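Local atomic coordinates of possible adhesin (Caldicellulosiruptor kronotskyensis, PDB entry 4WA0), a protein that probably mediates attachment of this extremely thermophilic bacterium to cellulose, the chain being the C-terminal beta-helix domain of a tapirin that also binds a magnesium ion. Residues A[95-106]-A[114-125]. Residues are numbered along the deposited sequence; the frame is centred on the assembly and turned at random. Where two conformers were deposited one is given.
Sequences IDAKTIYVGQEM and YKFVQLFSDSNV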
loop_
_atom_site.group_PDB
_atom_site.type_symbol
_atom_site.label_atom_id
_atom_site.label_comp_id
_atom_site.label_asym_id
_atom_site.label_seq_id
_atom_site.Cartn_x
_atom_site.Cartn_y
_atom_site.Cartn_z
ATOM N N ILE A 95 4.117 -7.450 7.270
ATOM C CA ILE A 95 4.416 -6.136 6.675
ATOM C C ILE A 95 5.848 -5.860 6.993
ATOM O O ILE A 95 6.197 -5.850 8.160
ATOM C CB ILE A 95 3.565 -4.990 7.177
ATOM C CG1 ILE A 95 2.058 -5.289 7.052
ATOM C CG2 ILE A 95 3.910 -3.749 6.436
ATOM C CD1 ILE A 95 1.149 -4.183 7.486
ATOM N N ASP A 96 6.661 -5.563 5.995
ATOM C CA ASP A 96 8.062 -5.245 6.215
ATOM C C ASP A 96 8.360 -3.987 5.430
ATOM O O ASP A 96 8.337 -4.067 4.173
ATOM C CB ASP A 96 8.893 -6.430 5.725
ATOM C CG ASP A 96 10.345 -6.292 6.040
ATOM O OD1 ASP A 96 10.879 -5.198 5.793
ATOM O OD2 ASP A 96 10.985 -7.320 6.453
ATOM N N ALA A 97 8.513 -2.840 6.132
ATOM C CA ALA A 97 8.706 -1.516 5.553
ATOM C C ALA A 97 9.910 -0.824 6.114
ATOM O O ALA A 97 10.210 -0.961 7.284
ATOM C CB ALA A 97 7.487 -0.598 5.718
ATOM N N LYS A 98 10.592 -0.013 5.306
ATOM C CA LYS A 98 11.662 0.790 5.855
ATOM C C LYS A 98 11.051 1.871 6.761
ATOM O O LYS A 98 11.494 2.042 7.881
ATOM C CB LYS A 98 12.512 1.428 4.734
ATOM C CG LYS A 98 13.649 2.295 5.208
ATOM C CD LYS A 98 14.489 2.684 4.001
ATOM C CE LYS A 98 15.362 3.875 4.302
ATOM N NZ LYS A 98 14.590 5.117 4.596
ATOM N N THR A 99 10.085 2.619 6.275
ATOM C CA THR A 99 9.601 3.826 7.028
ATOM C C THR A 99 8.093 3.696 7.033
ATOM O O THR A 99 7.528 3.369 6.016
ATOM C CB THR A 99 9.980 5.113 6.380
ATOM O OG1 THR A 99 11.421 5.266 6.305
ATOM C CG2 THR A 99 9.358 6.334 7.094
ATOM N N ILE A 100 7.452 3.792 8.194
ATOM C CA ILE A 100 5.968 3.859 8.230
ATOM C C ILE A 100 5.575 5.117 8.996
ATOM O O ILE A 100 6.158 5.386 10.066
ATOM C CB ILE A 100 5.327 2.577 8.808
ATOM C CG1 ILE A 100 3.791 2.668 8.833
ATOM C CG2 ILE A 100 5.852 2.178 10.217
ATOM C CD1 ILE A 100 3.081 1.374 8.956
ATOM N N TYR A 101 4.623 5.889 8.458
ATOM C CA TYR A 101 4.055 6.993 9.153
ATOM C C TYR A 101 2.563 6.778 9.214
ATOM O O TYR A 101 1.965 6.485 8.171
ATOM C CB TYR A 101 4.341 8.277 8.370
ATOM C CG TYR A 101 3.501 9.436 8.810
ATOM C CD1 TYR A 101 3.756 10.058 10.087
ATOM C CD2 TYR A 101 2.366 9.844 8.111
ATOM C CE1 TYR A 101 2.922 11.068 10.549
ATOM C CE2 TYR A 101 1.566 10.907 8.565
ATOM C CZ TYR A 101 1.828 11.491 9.777
ATOM O OH TYR A 101 1.011 12.531 10.222
ATOM N N VAL A 102 1.959 6.960 10.388
ATOM C CA VAL A 102 0.515 6.913 10.577
ATOM C C VAL A 102 0.119 8.164 11.336
ATOM O O VAL A 102 0.571 8.400 12.472
ATOM C CB VAL A 102 0.085 5.650 11.299
ATOM C CG1 VAL A 102 -1.394 5.547 11.484
ATOM C CG2 VAL A 102 0.486 4.385 10.535
ATOM N N GLY A 103 -0.818 8.919 10.747
ATOM C CA GLY A 103 -1.247 10.196 11.318
ATOM C C GLY A 103 -2.171 10.042 12.494
ATOM O O GLY A 103 -2.145 10.880 13.391
ATOM N N GLN A 104 -3.022 9.025 12.492
ATOM C CA GLN A 104 -3.900 8.710 13.628
ATOM C C GLN A 104 -3.447 7.335 14.218
ATOM O O GLN A 104 -2.281 7.152 14.455
ATOM C CB GLN A 104 -5.352 8.810 13.205
ATOM C CG GLN A 104 -5.708 10.227 12.739
ATOM C CD GLN A 104 -7.123 10.413 12.137
ATOM O OE1 GLN A 104 -7.422 11.440 11.544
ATOM N NE2 GLN A 104 -7.968 9.471 12.320
ATOM N N GLU A 105 -4.359 6.460 14.519
ATOM C CA GLU A 105 -4.055 5.284 15.300
ATOM C C GLU A 105 -3.575 4.135 14.422
ATOM O O GLU A 105 -4.006 4.036 13.228
ATOM C CB GLU A 105 -5.294 4.870 15.995
ATOM C CG GLU A 105 -5.593 5.795 17.169
ATOM C CD GLU A 105 -6.228 4.990 18.249
ATOM O OE1 GLU A 105 -6.971 4.040 17.889
ATOM O OE2 GLU A 105 -5.993 5.257 19.436
HETATM N N MSE A 106 -2.570 3.404 14.894
HETATM C CA MSE A 106 -2.118 2.154 14.271
HETATM C C MSE A 106 -2.676 1.035 15.080
HETATM O O MSE A 106 -2.293 0.882 16.234
HETATM C CB MSE A 106 -0.610 2.028 14.193
HETATM C CG MSE A 106 -0.289 0.720 13.482
HETATM SE SE MSE A 106 1.644 0.436 13.205
HETATM C CE MSE A 106 2.380 2.257 12.898
ATOM N N TYR A 114 5.321 -7.804 11.751
ATOM C CA TYR A 114 5.350 -6.414 11.322
ATOM C C TYR A 114 6.723 -5.876 11.641
ATOM O O TYR A 114 7.049 -5.651 12.833
ATOM C CB TYR A 114 4.219 -5.647 11.987
ATOM C CG TYR A 114 2.813 -6.183 11.834
ATOM C CD1 TYR A 114 2.316 -7.206 12.664
ATOM C CD2 TYR A 114 1.946 -5.658 10.892
ATOM C CE1 TYR A 114 1.025 -7.670 12.495
ATOM C CE2 TYR A 114 0.659 -6.102 10.778
ATOM C CZ TYR A 114 0.206 -7.112 11.552
ATOM O OH TYR A 114 -1.087 -7.546 11.371
ATOM N N LYS A 115 7.546 -5.609 10.608
ATOM C CA LYS A 115 8.936 -5.223 10.803
ATOM C C LYS A 115 9.182 -3.868 10.139
ATOM O O LYS A 115 8.876 -3.694 8.970
ATOM C CB LYS A 115 9.906 -6.245 10.177
ATOM C CG LYS A 115 9.734 -7.629 10.754
ATOM C CD LYS A 115 10.874 -8.522 10.203
ATOM C CE LYS A 115 10.795 -9.960 10.693
ATOM N NZ LYS A 115 9.946 -10.674 9.691
ATOM N N PHE A 116 9.594 -2.900 10.947
ATOM C CA PHE A 116 9.806 -1.526 10.517
ATOM C C PHE A 116 11.215 -1.114 10.881
ATOM O O PHE A 116 11.651 -1.340 11.995
ATOM C CB PHE A 116 8.786 -0.616 11.151
ATOM C CG PHE A 116 7.340 -1.040 10.851
ATOM C CD1 PHE A 116 6.914 -1.154 9.541
ATOM C CD2 PHE A 116 6.422 -1.335 11.867
ATOM C CE1 PHE A 116 5.625 -1.588 9.259
ATOM C CE2 PHE A 116 5.128 -1.713 11.597
ATOM C CZ PHE A 116 4.729 -1.855 10.285
ATOM N N VAL A 117 11.898 -0.432 9.987
ATOM C CA VAL A 117 13.129 0.247 10.363
ATOM C C VAL A 117 12.832 1.482 11.182
ATOM O O VAL A 117 13.393 1.613 12.303
ATOM C CB VAL A 117 14.027 0.528 9.143
ATOM C CG1 VAL A 117 15.263 1.303 9.559
ATOM C CG2 VAL A 117 14.362 -0.728 8.383
ATOM N N GLN A 118 11.963 2.378 10.695
ATOM C CA GLN A 118 11.554 3.545 11.449
ATOM C C GLN A 118 10.065 3.686 11.370
ATOM O O GLN A 118 9.457 3.497 10.314
ATOM C CB GLN A 118 12.292 4.809 11.084
ATOM C CG GLN A 118 12.366 5.117 9.661
ATOM C CD GLN A 118 13.165 6.372 9.333
ATOM O OE1 GLN A 118 13.943 6.916 10.138
ATOM N NE2 GLN A 118 13.010 6.817 8.097
ATOM N N LEU A 119 9.487 3.917 12.527
ATOM C CA LEU A 119 8.047 4.107 12.715
ATOM C C LEU A 119 7.780 5.480 13.313
ATOM O O LEU A 119 8.392 5.909 14.319
ATOM C CB LEU A 119 7.546 3.012 13.671
ATOM C CG LEU A 119 6.051 2.978 13.952
ATOM C CD1 LEU A 119 5.600 1.576 14.213
ATOM C CD2 LEU A 119 5.643 3.910 15.089
ATOM N N PHE A 120 6.786 6.163 12.751
ATOM C CA PHE A 120 6.339 7.468 13.273
ATOM C C PHE A 120 4.872 7.450 13.360
ATOM O O PHE A 120 4.218 7.215 12.315
ATOM C CB PHE A 120 6.754 8.583 12.328
ATOM C CG PHE A 120 8.224 8.766 12.209
ATOM C CD1 PHE A 120 8.955 8.057 11.280
ATOM C CD2 PHE A 120 8.887 9.648 13.048
ATOM C CE1 PHE A 120 10.322 8.199 11.218
ATOM C CE2 PHE A 120 10.263 9.782 12.990
ATOM C CZ PHE A 120 10.969 9.032 12.091
ATOM N N SER A 121 4.320 7.654 14.557
ATOM C CA SER A 121 2.901 7.709 14.760
ATOM C C SER A 121 2.599 8.960 15.519
ATOM O O SER A 121 3.288 9.277 16.536
ATOM C CB SER A 121 2.357 6.516 15.526
ATOM O OG SER A 121 1.079 6.838 16.075
ATOM N N ASP A 122 1.567 9.671 15.089
ATOM C CA ASP A 122 1.138 10.912 15.750
ATOM C C ASP A 122 0.108 10.644 16.841
ATOM O O ASP A 122 -0.354 11.574 17.509
ATOM C CB ASP A 122 0.643 11.973 14.737
ATOM C CG ASP A 122 1.754 12.571 13.923
ATOM O OD1 ASP A 122 2.944 12.466 14.347
ATOM O OD2 ASP A 122 1.400 13.220 12.888
ATOM N N SER A 123 -0.175 9.360 17.096
ATOM C CA SER A 123 -1.159 8.950 18.082
ATOM C C SER A 123 -0.740 7.628 18.727
ATOM O O SER A 123 0.448 7.425 19.052
ATOM C CB SER A 123 -2.559 8.944 17.411
ATOM O OG SER A 123 -3.589 8.606 18.317
ATOM N N ASN A 124 -1.679 6.748 18.968
ATOM C CA ASN A 124 -1.416 5.494 19.621
ATOM C C ASN A 124 -1.070 4.388 18.626
ATOM O O ASN A 124 -1.554 4.345 17.470
ATOM C CB ASN A 124 -2.630 5.093 20.411
ATOM C CG ASN A 124 -3.139 6.222 21.292
ATOM O OD1 ASN A 124 -2.388 6.806 22.107
ATOM N ND2 ASN A 124 -4.392 6.479 21.194
ATOM N N VAL A 125 -0.304 3.415 19.143
ATOM C CA VAL A 125 0.016 2.189 18.445
ATOM C C VAL A 125 -0.473 1.025 19.314
ATOM O O VAL A 125 0.015 0.873 20.395
ATOM C CB VAL A 125 1.491 2.046 18.074
ATOM C CG1 VAL A 125 1.791 0.716 17.397
ATOM C CG2 VAL A 125 1.919 3.214 17.203
HETATM O O HOH W 1 10.807 -10.365 6.577
HETATM O O HOH W 2 -1.660 13.763 12.137
#
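I95 to A97 pairs in parallel with Y114 to F116, the strand axes 4.7 Å apart at 3°, and beyond a shared corner T99 to V102 runs beside Q118 to S121 in the same sense. Every residue faces the one nineteen positions on, the register of successive coils of a parallel beta-helix. Backbone bonds carry the pairing through this corner, V117 N to A97 O and Q118 N to K98 O; after a gap at the next turn it resumes with M106 N to N124 O. Inside the coil, F116 bridges two faces. I100 CG2 lies over its ring, 3.6 Å from the centroid and 16° off the normal, a CH-pi contact, while A97 CB meets the ring edge in plane. With I100 CG1 anti to the backbone N (chi1 -180°), CG2 falls between that N and the carbonyl carbon and reaches the ring. SE of selenomethionine M106 approaches the same ring obliquely, and M106 CE packs 3.5 Å from L119 CD1. I95 CD1 touches the edge of the Y114 ring. On the outer side, Q118 NE2 donates to T99 OG1 over 2.9 Å, nearly straight and in the amide plane. Y101 OH donates to D122 OD2 at 2.8 Å, arriving from above the carboxylate plane; a water joins that oxygen to G103 O. At the far turn, N124 ND2 meets the anti lone pair of E105 OE2 at 2.7 Å, the two flat groups turned 76° apart, and S121 OG accepts from S123 N in an ST turn. E105 OE1 takes a bond from Q107, and N124 OD1 one from T145. Strand 76-79 packs I77 against I95, A97 and I100, while M134 of strand 132-136 meets F116 and L119 from the next coil.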